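Local structure of arylalkylamine N-Acetyltransferase like 5b (Aedes aegypti, 4FD4) at residues 14-19 / 70-75; 76-81 / 125-130; 187-192 / 208-213. The protein probably transfers acyl groups from coenzyme A thioesters, such as acetyl-CoA, to the amine of arylalkylamines such as serotonin and dopamine. All coordinates share one frame; numbering follows the deposited sequence.

Interaction 1: residues 14-19 / 70-75; sequences LDELEQ and KKFIGV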
# COMPACT_ATOMS: atom_id res chain seq x y z
N LEU A 14 14.93 -2.30 -11.93
CA LEU A 14 14.10 -3.25 -12.67
C LEU A 14 14.69 -4.67 -12.62
O LEU A 14 13.96 -5.66 -12.44
CB LEU A 14 13.91 -2.78 -14.11
CG LEU A 14 13.00 -3.66 -14.96
CD1 LEU A 14 11.64 -3.80 -14.30
CD2 LEU A 14 12.86 -3.08 -16.35
N ASP A 15 16.01 -4.77 -12.73
CA ASP A 15 16.66 -6.08 -12.73
C ASP A 15 16.49 -6.79 -11.37
O ASP A 15 16.84 -7.96 -11.23
CB ASP A 15 18.14 -5.96 -13.13
CG ASP A 15 18.95 -5.10 -12.17
OD1 ASP A 15 19.11 -3.89 -12.43
OD2 ASP A 15 19.43 -5.63 -11.14
N GLU A 16 15.93 -6.08 -10.40
CA GLU A 16 15.74 -6.66 -9.07
C GLU A 16 14.29 -7.07 -8.81
O GLU A 16 13.91 -7.38 -7.68
CB GLU A 16 16.21 -5.66 -8.00
CG GLU A 16 17.68 -5.32 -8.10
CD GLU A 16 18.12 -4.37 -7.01
OE1 GLU A 16 17.61 -3.23 -6.97
OE2 GLU A 16 18.95 -4.78 -6.17
N LEU A 17 13.49 -7.06 -9.86
CA LEU A 17 12.10 -7.46 -9.74
C LEU A 17 11.92 -8.74 -8.90
O LEU A 17 11.07 -8.81 -8.00
CB LEU A 17 11.48 -7.62 -11.13
CG LEU A 17 9.96 -7.73 -11.16
CD1 LEU A 17 9.31 -6.41 -11.56
CD2 LEU A 17 9.57 -8.84 -12.10
N GLU A 18 12.73 -9.77 -9.17
CA GLU A 18 12.56 -11.02 -8.44
C GLU A 18 12.82 -10.87 -6.94
O GLU A 18 12.07 -11.41 -6.12
CB GLU A 18 13.39 -12.16 -9.06
CG GLU A 18 12.74 -12.80 -10.29
CD GLU A 18 11.28 -13.19 -10.05
OE1 GLU A 18 10.99 -13.86 -9.03
OE2 GLU A 18 10.42 -12.83 -10.89
N GLN A 19 13.84 -10.10 -6.57
CA GLN A 19 14.04 -9.86 -5.15
C GLN A 19 12.86 -9.10 -4.55
O GLN A 19 12.45 -9.37 -3.41
CB GLN A 19 15.35 -9.12 -4.88
CG GLN A 19 16.59 -9.93 -5.26
CD GLN A 19 16.98 -9.74 -6.71
OE1 GLN A 19 16.41 -10.37 -7.60
NE2 GLN A 19 17.97 -8.88 -6.95
N LYS A 70 23.35 -9.14 1.98
CA LYS A 70 22.82 -9.03 0.61
C LYS A 70 21.37 -9.51 0.58
O LYS A 70 21.05 -10.49 -0.09
CB LYS A 70 23.67 -9.83 -0.38
CG LYS A 70 23.67 -9.27 -1.82
CD LYS A 70 22.28 -9.35 -2.47
CE LYS A 70 21.89 -8.01 -3.09
NZ LYS A 70 20.43 -7.97 -3.43
N LYS A 71 20.51 -8.80 1.31
CA LYS A 71 19.14 -9.25 1.56
C LYS A 71 18.18 -8.08 1.77
O LYS A 71 18.50 -7.14 2.52
CB LYS A 71 19.14 -10.15 2.80
CG LYS A 71 17.77 -10.49 3.37
CD LYS A 71 17.91 -11.16 4.74
CE LYS A 71 16.56 -11.60 5.30
NZ LYS A 71 16.72 -12.31 6.60
N PHE A 72 17.02 -8.11 1.13
CA PHE A 72 16.00 -7.11 1.41
C PHE A 72 15.35 -7.43 2.76
O PHE A 72 15.12 -8.59 3.10
CB PHE A 72 14.93 -7.08 0.31
CG PHE A 72 15.41 -6.52 -1.01
CD1 PHE A 72 16.60 -5.81 -1.10
CD2 PHE A 72 14.65 -6.69 -2.17
CE1 PHE A 72 17.03 -5.30 -2.32
CE2 PHE A 72 15.07 -6.18 -3.39
CZ PHE A 72 16.26 -5.49 -3.47
N ILE A 73 15.02 -6.39 3.53
CA ILE A 73 14.37 -6.60 4.81
C ILE A 73 13.24 -5.61 5.01
O ILE A 73 12.59 -5.58 6.05
CB ILE A 73 15.37 -6.45 5.98
CG1 ILE A 73 16.02 -5.07 5.92
CG2 ILE A 73 16.41 -7.55 5.91
CD1 ILE A 73 16.81 -4.72 7.15
N GLY A 74 13.02 -4.76 4.00
CA GLY A 74 11.83 -3.92 4.04
C GLY A 74 11.49 -3.46 2.63
O GLY A 74 12.36 -3.47 1.75
N VAL A 75 10.24 -3.07 2.41
CA VAL A 75 9.85 -2.60 1.07
C VAL A 75 8.66 -1.67 1.19
O VAL A 75 7.82 -1.81 2.08
CB VAL A 75 9.54 -3.78 0.13
CG1 VAL A 75 8.41 -4.64 0.73
CG2 VAL A 75 9.15 -3.30 -1.33
O HOH W 1 19.77 -7.18 -5.87
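Gln19 and Phe72 mark the closest approach of the two backbones, with their CA atoms 7.4 Å apart, and no direct hydrogen bond joins the first turn of helix 17-28 to strand 71-81. The Phe72 ring carries the contact. Its CE2 meets CB of Gln19 at 3.3 Å, an oblique approach that belongs to neither the face nor the edge. At the ring edge, OE2 of Glu16 lies near the plane, 3.9 Å from CZ. The Glu16 carboxylate is turned 80° from that plane.

A single water ties the polar ends together. It donates to OE2 of Glu16 at 2.6 Å. It accepts from NE2 of Gln19 at 2.7 Å and from NZ of Lys70 at 2.6 Å. Lys70 NZ and Glu16 OE2 stay 4.5 Å apart, too far for a salt bridge, and the water bridges them. The Gln19 chain bends at chi2 (88°), which brings its amide round to the water while CB stays against CE2.

Glu16 sits at the N-cap position. Its OE1 accepts from the backbone N of Arg13, and its OE2 also forms a salt bridge with Arg10. Ile23 and Val63 touch Phe72 as well. Lys70 and Lys71 form a G1 beta bulge opposite Asp66, at the turn of hairpin 61-66/71-81. Packing of the first helix against this hairpin is characteristic of the GNAT fold.

Interaction 2: residues 76-81 / 125-130; sequences SIAGPI and KAYHVH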
# COMPACT_ATOMS: atom_id res chain seq x y z
N SER A 76 8.61 -0.67 0.31
CA SER A 76 7.48 0.23 0.23
C SER A 76 7.18 0.49 -1.24
O SER A 76 8.07 0.81 -2.02
CB SER A 76 7.74 1.56 0.93
OG SER A 76 6.61 2.42 0.78
N ILE A 77 5.92 0.37 -1.61
CA ILE A 77 5.53 0.56 -2.99
C ILE A 77 4.50 1.67 -3.07
O ILE A 77 3.50 1.67 -2.34
CB ILE A 77 5.02 -0.75 -3.62
CG1 ILE A 77 6.13 -1.81 -3.52
CG2 ILE A 77 4.59 -0.52 -5.07
CD1 ILE A 77 5.85 -3.07 -4.27
N ALA A 78 4.78 2.63 -3.94
CA ALA A 78 3.91 3.80 -4.08
C ALA A 78 3.75 4.12 -5.57
O ALA A 78 4.53 3.65 -6.40
CB ALA A 78 4.52 4.98 -3.37
N GLY A 79 2.75 4.93 -5.90
CA GLY A 79 2.53 5.33 -7.29
C GLY A 79 1.61 6.53 -7.29
O GLY A 79 1.02 6.85 -6.26
N PRO A 80 1.47 7.19 -8.45
CA PRO A 80 0.60 8.37 -8.51
C PRO A 80 -0.86 7.94 -8.45
O PRO A 80 -1.20 6.85 -8.89
CB PRO A 80 0.93 9.00 -9.86
CG PRO A 80 1.41 7.83 -10.72
CD PRO A 80 2.07 6.85 -9.76
N ILE A 81 -1.71 8.79 -7.88
CA ILE A 81 -3.15 8.62 -8.04
C ILE A 81 -3.70 9.93 -8.56
O ILE A 81 -3.11 10.99 -8.36
CB ILE A 81 -3.86 8.23 -6.73
CG1 ILE A 81 -3.55 9.26 -5.65
CG2 ILE A 81 -3.44 6.83 -6.29
CD1 ILE A 81 -4.29 9.02 -4.34
N LYS A 125 -2.73 15.54 -8.94
CA LYS A 125 -2.30 14.18 -8.62
C LYS A 125 -1.68 14.14 -7.22
O LYS A 125 -1.32 15.18 -6.65
CB LYS A 125 -1.32 13.64 -9.67
CG LYS A 125 -0.01 14.41 -9.75
CD LYS A 125 1.01 13.71 -10.67
CE LYS A 125 0.33 13.15 -11.93
NZ LYS A 125 1.18 13.23 -13.16
N ALA A 126 -1.57 12.95 -6.66
CA ALA A 126 -0.98 12.77 -5.34
C ALA A 126 -0.12 11.53 -5.39
O ALA A 126 -0.25 10.72 -6.31
CB ALA A 126 -2.07 12.63 -4.29
N TYR A 127 0.76 11.35 -4.40
CA TYR A 127 1.61 10.17 -4.34
C TYR A 127 1.06 9.24 -3.27
O TYR A 127 0.97 9.61 -2.10
CB TYR A 127 3.03 10.59 -3.98
CG TYR A 127 4.14 9.57 -4.14
CD1 TYR A 127 4.72 8.96 -3.03
CD2 TYR A 127 4.66 9.27 -5.39
CE1 TYR A 127 5.77 8.05 -3.17
CE2 TYR A 127 5.71 8.36 -5.54
CZ TYR A 127 6.26 7.75 -4.43
OH TYR A 127 7.30 6.85 -4.60
N HIS A 128 0.72 8.02 -3.67
CA HIS A 128 0.01 7.12 -2.78
C HIS A 128 0.84 5.89 -2.42
O HIS A 128 1.22 5.12 -3.29
CB HIS A 128 -1.30 6.68 -3.43
CG HIS A 128 -2.20 5.93 -2.51
ND1 HIS A 128 -2.90 6.54 -1.49
CD2 HIS A 128 -2.52 4.61 -2.46
CE1 HIS A 128 -3.61 5.63 -0.85
NE2 HIS A 128 -3.40 4.45 -1.41
N VAL A 129 1.15 5.75 -1.13
CA VAL A 129 1.82 4.55 -0.66
C VAL A 129 0.83 3.40 -0.62
O VAL A 129 -0.14 3.43 0.16
CB VAL A 129 2.45 4.75 0.75
CG1 VAL A 129 3.17 3.48 1.18
CG2 VAL A 129 3.42 5.91 0.75
N HIS A 130 1.06 2.41 -1.47
CA HIS A 130 0.22 1.20 -1.52
C HIS A 130 0.69 0.17 -0.50
O HIS A 130 -0.12 -0.52 0.12
CB HIS A 130 0.29 0.54 -2.90
CG HIS A 130 -0.24 1.38 -4.03
ND1 HIS A 130 -1.57 1.68 -4.17
CD2 HIS A 130 0.40 1.95 -5.08
CE1 HIS A 130 -1.74 2.42 -5.26
NE2 HIS A 130 -0.56 2.60 -5.83
O HOH W 2 -0.75 4.15 -8.20
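Ala78 and Val129 face each other as a non-hydrogen-bonded pair, CA to CA 4.1 Å, in an antiparallel ladder that runs on to Ile81 and Ala126. Gly79 and His128 exchange two bonds, and Ile81 and Ala126 two more. A fifth, from His130 N to Ile77 O, is the shortest at 2.7 Å but bent, with 138° at the hydrogen.

Packing is tight on the face of Ala78 and Tyr127. CB of Ala78 comes within 3.3 Å of Tyr127 CE1, oblique to the ring. On the opposite face, CG2 of Ile81 touches His128 CB at 3.6 Å. CG1 of Ile81 points between its backbone N and carbonyl carbon (chi1 55°) and reaches CB of Ala126.

The looser side is at partly exposed His130, with Phe51 and Phe55 also against its ring. CD2 of His130 approaches the backbone obliquely, 3.9 Å from Gly79 N. A water in the ring plane, 2.8 Å from NE2, donates to Pro80 O. Pro80 and Lys125 form the exposed end.

Strand 162-167 flanks 126-134 through backbone bonds of Tyr127. Ser164 OG also bonds to His128 ND1. Helix 143-158 lies over the Tyr127 face, with Gln151 bonded to Tyr127 OH.

Interaction 3: residues 187-192 / 208-213; sequences LALGDY and QVIKTC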
# COMPACT_ATOMS: atom_id res chain seq x y z
N LEU A 187 -12.34 3.12 7.24
CA LEU A 187 -13.32 2.11 6.86
C LEU A 187 -13.12 0.85 7.68
O LEU A 187 -12.05 0.23 7.64
CB LEU A 187 -13.22 1.79 5.36
CG LEU A 187 -13.90 0.52 4.83
CD1 LEU A 187 -14.50 0.73 3.44
CD2 LEU A 187 -12.93 -0.63 4.78
N ALA A 188 -14.15 0.49 8.43
CA ALA A 188 -14.15 -0.78 9.14
C ALA A 188 -14.23 -1.91 8.13
O ALA A 188 -15.20 -2.03 7.39
CB ALA A 188 -15.31 -0.83 10.12
N LEU A 189 -13.19 -2.75 8.11
CA LEU A 189 -13.07 -3.83 7.14
C LEU A 189 -14.27 -4.79 7.13
O LEU A 189 -14.80 -5.13 6.07
CB LEU A 189 -11.79 -4.62 7.39
CG LEU A 189 -10.84 -4.80 6.21
CD1 LEU A 189 -9.91 -5.97 6.47
CD2 LEU A 189 -11.62 -5.00 4.93
N GLY A 190 -14.68 -5.24 8.31
CA GLY A 190 -15.79 -6.18 8.42
C GLY A 190 -17.13 -5.58 8.03
O GLY A 190 -18.08 -6.30 7.73
N ASP A 191 -17.20 -4.25 8.03
CA ASP A 191 -18.43 -3.58 7.62
C ASP A 191 -18.51 -3.38 6.10
O ASP A 191 -19.55 -2.97 5.59
CB ASP A 191 -18.58 -2.24 8.36
CG ASP A 191 -18.84 -2.42 9.85
OD1 ASP A 191 -19.25 -3.53 10.26
OD2 ASP A 191 -18.63 -1.45 10.60
N TYR A 192 -17.43 -3.67 5.39
CA TYR A 192 -17.42 -3.51 3.94
C TYR A 192 -18.41 -4.44 3.25
O TYR A 192 -18.50 -5.62 3.59
CB TYR A 192 -16.01 -3.71 3.34
CG TYR A 192 -16.01 -3.65 1.82
CD1 TYR A 192 -16.12 -2.44 1.15
CD2 TYR A 192 -15.92 -4.81 1.06
CE1 TYR A 192 -16.13 -2.37 -0.24
CE2 TYR A 192 -15.93 -4.76 -0.34
CZ TYR A 192 -16.04 -3.53 -0.98
OH TYR A 192 -16.04 -3.47 -2.35
N GLN A 208 -11.12 -4.31 13.09
CA GLN A 208 -9.94 -3.89 12.32
C GLN A 208 -10.33 -2.83 11.31
O GLN A 208 -11.24 -3.03 10.50
CB GLN A 208 -9.27 -5.07 11.61
CG GLN A 208 -8.31 -4.63 10.51
CD GLN A 208 -7.14 -5.59 10.34
OE1 GLN A 208 -7.32 -6.78 10.08
NE2 GLN A 208 -5.92 -5.06 10.48
N VAL A 209 -9.63 -1.70 11.35
CA VAL A 209 -10.01 -0.52 10.59
C VAL A 209 -8.88 -0.09 9.66
O VAL A 209 -7.70 -0.17 10.01
CB VAL A 209 -10.32 0.66 11.53
CG1 VAL A 209 -10.68 1.90 10.74
CG2 VAL A 209 -11.44 0.30 12.50
N ILE A 210 -9.25 0.38 8.47
CA ILE A 210 -8.29 0.91 7.51
C ILE A 210 -8.36 2.42 7.53
O ILE A 210 -9.45 3.00 7.50
CB ILE A 210 -8.61 0.43 6.09
CG1 ILE A 210 -8.81 -1.08 6.07
CG2 ILE A 210 -7.52 0.88 5.12
CD1 ILE A 210 -9.14 -1.62 4.71
N LYS A 211 -7.21 3.09 7.60
CA LYS A 211 -7.22 4.55 7.64
C LYS A 211 -6.44 5.16 6.49
O LYS A 211 -5.27 4.88 6.32
CB LYS A 211 -6.65 5.06 8.97
CG LYS A 211 -7.41 4.60 10.22
CD LYS A 211 -7.40 5.71 11.27
CE LYS A 211 -8.00 5.26 12.59
NZ LYS A 211 -7.12 4.28 13.29
N THR A 212 -7.10 6.01 5.71
CA THR A 212 -6.43 6.75 4.65
C THR A 212 -5.88 8.06 5.22
O THR A 212 -6.64 8.90 5.72
CB THR A 212 -7.39 7.03 3.47
OG1 THR A 212 -7.97 5.80 3.02
CG2 THR A 212 -6.64 7.69 2.32
N CYS A 213 -4.56 8.23 5.15
CA CYS A 213 -3.93 9.44 5.69
C CYS A 213 -3.19 10.21 4.60
O CYS A 213 -2.81 9.62 3.57
CB CYS A 213 -3.00 9.10 6.86
SG CYS A 213 -3.73 7.96 8.06
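Gln208 opens the pairing through its carbonyl, which accepts the backbone N-H of Leu189 at 3.1 Å. The donor lies nearly along the C=O axis.

Val209 comes next, opposite Ala188 in a non-hydrogen-bonded pair. Its CG1 lies over the Leu187 carbonyl, 3.8 Å from O.

Ile210 makes the central contact. Its N gives an almost straight bond to Leu187 O at 2.9 Å, although the donor stands 35° out of the carbonyl plane. Its O takes the N-H of Leu187 in return. The two side chains run alongside each other on one face of the sheet. CG1 of Ile210 sits beside the backbone N (chi1 -50°), opposite the carbonyl carbon. This carries CD1 to 3.9 Å from both Leu187 CD2 and Leu189 CG. Ile34 of helix 33-37 also touches Ile210.

Beyond Ile210 the strand keeps its pairing with 182-188, through backbone bonds of Thr212 to Ile184 and Ser185. On its other edge Lys211 bonds to Phe167. Cys213 touches Cys183; the disulfide known between these two in another crystal of the protein is absent here. Two antiparallel strands linked by a long loop, the later one lying inside the sheet, are characteristic of the C-terminal part of GNAT folds.

How the interactions relate
All three contacts reach one seven-stranded mixed sheet and follow one another along the chain: interactions 2 and 3 are strand pairings in it, and interaction 1 packs a helix start on it. Interactions 1 and 2 share strand 71-81, and their centres are about 19 Å apart. Interaction 3 joins the last two strands, 182-188 and 209-216, at the far edge. Its centre lies about 19 Å from that of interaction 2 and about 30 Å from that of interaction 1. Interactions 1 and 3 lie on opposite sides of the chain's centre. Strand 162-167 lies between strands 126-134 and 209-216. In GNAT enzymes the acyl-CoA typically binds near the splayed central strands, here probably 126-134 and 162-167.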